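Local structure of Lmo2446 protein (Listeria monocytogenes serovar 1/2a, 5I0D) at residues K759-P764 with E781-Y786. The protein belongs to glycoside hydrolase family 31, and its chain joins a TIM barrel to beta-rich domains and a family 6 carbohydrate-binding module. Numbering follows the deposited sequence. Where two conformers were deposited one is given.
Sequences KEVYLP and ETISYY. With GLC (alpha-D-glucopyranose), chain C.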
loop_
_atom_site.group_PDB
_atom_site.type_symbol
_atom_site.label_atom_id
_atom_site.label_comp_id
_atom_site.label_asym_id
_atom_site.label_seq_id
_atom_site.Cartn_x
_atom_site.Cartn_y
_atom_site.Cartn_z
ATOM N N LYS A 759 22.761 -7.084 5.159
ATOM C CA LYS A 759 21.314 -7.040 5.255
ATOM C C LYS A 759 20.803 -8.364 5.794
ATOM O O LYS A 759 21.085 -9.414 5.196
ATOM C CB LYS A 759 20.727 -6.806 3.871
ATOM C CG LYS A 759 19.213 -6.888 3.764
ATOM C CD LYS A 759 18.503 -5.859 4.628
ATOM C CE LYS A 759 17.009 -5.910 4.351
ATOM N NZ LYS A 759 16.241 -4.918 5.136
ATOM N N GLU A 760 20.066 -8.322 6.899
ATOM C CA GLU A 760 19.386 -9.497 7.404
ATOM C C GLU A 760 18.142 -9.705 6.595
ATOM O O GLU A 760 17.411 -8.742 6.315
ATOM C CB GLU A 760 19.048 -9.376 8.890
ATOM C CG GLU A 760 20.250 -9.518 9.812
ATOM C CD GLU A 760 19.841 -9.562 11.295
ATOM O OE1 GLU A 760 18.663 -9.290 11.619
ATOM O OE2 GLU A 760 20.679 -9.888 12.133
ATOM N N VAL A 761 17.922 -10.939 6.144
ATOM C CA VAL A 761 16.695 -11.282 5.397
ATOM C C VAL A 761 16.058 -12.483 6.068
ATOM O O VAL A 761 16.695 -13.519 6.178
ATOM C CB VAL A 761 16.964 -11.637 3.922
ATOM C CG1 VAL A 761 15.633 -11.807 3.177
ATOM C CG2 VAL A 761 17.845 -10.576 3.249
ATOM N N TYR A 762 14.813 -12.351 6.513
ATOM C CA TYR A 762 14.106 -13.485 7.064
ATOM C C TYR A 762 13.472 -14.288 5.912
ATOM O O TYR A 762 12.701 -13.752 5.123
ATOM C CB TYR A 762 13.022 -13.109 8.092
ATOM C CG TYR A 762 12.315 -14.380 8.470
ATOM C CD1 TYR A 762 13.001 -15.379 9.167
ATOM C CD2 TYR A 762 11.032 -14.654 8.022
ATOM C CE1 TYR A 762 12.398 -16.595 9.454
ATOM C CE2 TYR A 762 10.426 -15.870 8.311
ATOM C CZ TYR A 762 11.108 -16.829 9.025
ATOM O OH TYR A 762 10.495 -18.051 9.313
ATOM N N LEU A 763 13.836 -15.567 5.820
ATOM C CA LEU A 763 13.353 -16.433 4.766
ATOM C C LEU A 763 12.376 -17.417 5.378
ATOM O O LEU A 763 12.775 -18.230 6.211
ATOM C CB LEU A 763 14.534 -17.196 4.147
ATOM C CG LEU A 763 15.561 -16.370 3.376
ATOM C CD1 LEU A 763 16.586 -17.290 2.725
ATOM C CD2 LEU A 763 14.902 -15.482 2.344
ATOM N N PRO A 764 11.085 -17.348 4.998
ATOM C CA PRO A 764 10.125 -18.361 5.458
ATOM C C PRO A 764 10.476 -19.741 4.938
ATOM O O PRO A 764 11.324 -19.879 4.047
ATOM C CB PRO A 764 8.791 -17.898 4.839
ATOM C CG PRO A 764 9.005 -16.495 4.483
ATOM C CD PRO A 764 10.450 -16.386 4.096
ATOM N N GLU A 781 14.945 -19.381 8.354
ATOM C CA GLU A 781 15.922 -18.684 9.178
ATOM C C GLU A 781 16.174 -17.283 8.641
ATOM O O GLU A 781 15.699 -16.919 7.560
ATOM C CB GLU A 781 17.254 -19.451 9.257
ATOM C CG GLU A 781 18.017 -19.531 7.950
ATOM C CD GLU A 781 19.246 -20.430 8.043
ATOM O OE1 GLU A 781 19.170 -21.511 8.659
ATOM O OE2 GLU A 781 20.302 -20.069 7.490
ATOM N N THR A 782 16.904 -16.495 9.428
ATOM C CA THR A 782 17.382 -15.178 8.989
ATOM C C THR A 782 18.788 -15.366 8.438
ATOM O O THR A 782 19.673 -15.884 9.118
ATOM C CB THR A 782 17.375 -14.165 10.150
ATOM O OG1 THR A 782 16.053 -14.078 10.695
ATOM C CG2 THR A 782 17.847 -12.803 9.700
ATOM N N ILE A 783 18.986 -14.974 7.189
ATOM C CA ILE A 783 20.306 -15.005 6.573
ATOM C C ILE A 783 20.884 -13.593 6.586
ATOM O O ILE A 783 20.155 -12.605 6.750
ATOM C CB ILE A 783 20.279 -15.531 5.108
ATOM C CG1 ILE A 783 19.488 -14.594 4.163
ATOM C CG2 ILE A 783 19.739 -16.954 5.075
ATOM C CD1 ILE A 783 19.695 -14.897 2.695
ATOM N N SER A 784 22.187 -13.520 6.368
ATOM C CA SER A 784 22.903 -12.267 6.221
ATOM C C SER A 784 23.385 -12.185 4.784
ATOM O O SER A 784 24.131 -13.056 4.328
ATOM C CB SER A 784 24.087 -12.237 7.171
ATOM O OG SER A 784 24.742 -10.992 7.121
ATOM N N TYR A 785 22.944 -11.155 4.067
ATOM C CA TYR A 785 23.225 -11.015 2.638
ATOM C C TYR A 785 24.075 -9.770 2.493
ATOM O O TYR A 785 23.694 -8.720 2.952
ATOM C CB TYR A 785 21.898 -10.904 1.895
ATOM C CG TYR A 785 21.972 -10.907 0.372
ATOM C CD1 TYR A 785 22.423 -9.797 -0.332
ATOM C CD2 TYR A 785 21.555 -12.022 -0.360
ATOM C CE1 TYR A 785 22.464 -9.793 -1.715
ATOM C CE2 TYR A 785 21.600 -12.034 -1.736
ATOM C CZ TYR A 785 22.051 -10.920 -2.417
ATOM O OH TYR A 785 22.085 -10.956 -3.793
ATOM N N TYR A 786 25.259 -9.899 1.911
ATOM C CA TYR A 786 26.108 -8.761 1.668
ATOM C C TYR A 786 25.567 -8.018 0.474
ATOM O O TYR A 786 25.424 -8.597 -0.616
ATOM C CB TYR A 786 27.557 -9.181 1.422
ATOM C CG TYR A 786 28.409 -8.009 1.017
ATOM C CD1 TYR A 786 28.723 -6.999 1.931
ATOM C CD2 TYR A 786 28.849 -7.871 -0.301
ATOM C CE1 TYR A 786 29.490 -5.899 1.548
ATOM C CE2 TYR A 786 29.605 -6.783 -0.694
ATOM C CZ TYR A 786 29.930 -5.810 0.234
ATOM O OH TYR A 786 30.682 -4.750 -0.192
HETATM C C1 GLC C . 25.645 -12.353 -3.066
HETATM C C2 GLC C . 25.509 -11.918 -1.617
HETATM C C3 GLC C . 25.665 -13.123 -0.701
HETATM C C4 GLC C . 24.679 -14.209 -1.116
HETATM C C5 GLC C . 24.909 -14.584 -2.581
HETATM C C6 GLC C . 23.993 -15.677 -3.105
HETATM O O2 GLC C . 26.474 -10.904 -1.319
HETATM O O3 GLC C . 25.426 -12.698 0.641
HETATM O O4 GLC C . 24.816 -15.338 -0.241
HETATM O O5 GLC C . 24.731 -13.409 -3.380
HETATM O O6 GLC C . 22.626 -15.305 -2.978
#
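The ring of Tyr-762 presents an edge to Thr-782, whose OG1 lies in the ring plane 3.7 Å from CD1, while the ring of Tyr-785 carries alpha-D-glucopyranose on one face, C2 sitting 3.6 Å above the plane over its centre. This is a CH-pi platform, the usual way for an aromatic residue to receive the apolar C-H side of a sugar. With CG of Tyr-785 anti to its backbone N (chi1 -173°), the ring runs out from the strand beneath the sugar, and its OH is bonded to Asp-770. Tyr-786 grips the sugar with its backbone: N donates to O3 (3.1 Å), and O accepts from O2 (2.6 Å). Strands 759-763 and 781-786 form an antiparallel ribbon tied by six backbone hydrogen bonds, the longest and most bent from Glu-781 N to Leu-763 O (3.3 Å). Val-761, Ile-783 and Leu-763 suit the face turned to the domain, where hydrocarbon packs without polar groups to satisfy: CG1 of Ile-783 meets Val-761 CB, and its CD1 meets Leu-763 CD1, both at 3.9 Å, with Phe-795 and His-777 alongside. On the other face, Thr-782 CG2 rests against Glu-760 CB. The ribbon thus brings the sugar an aromatic face and main-chain N-H and C=O, beside polar side chains from Asp-770, Asn-773 and His-777.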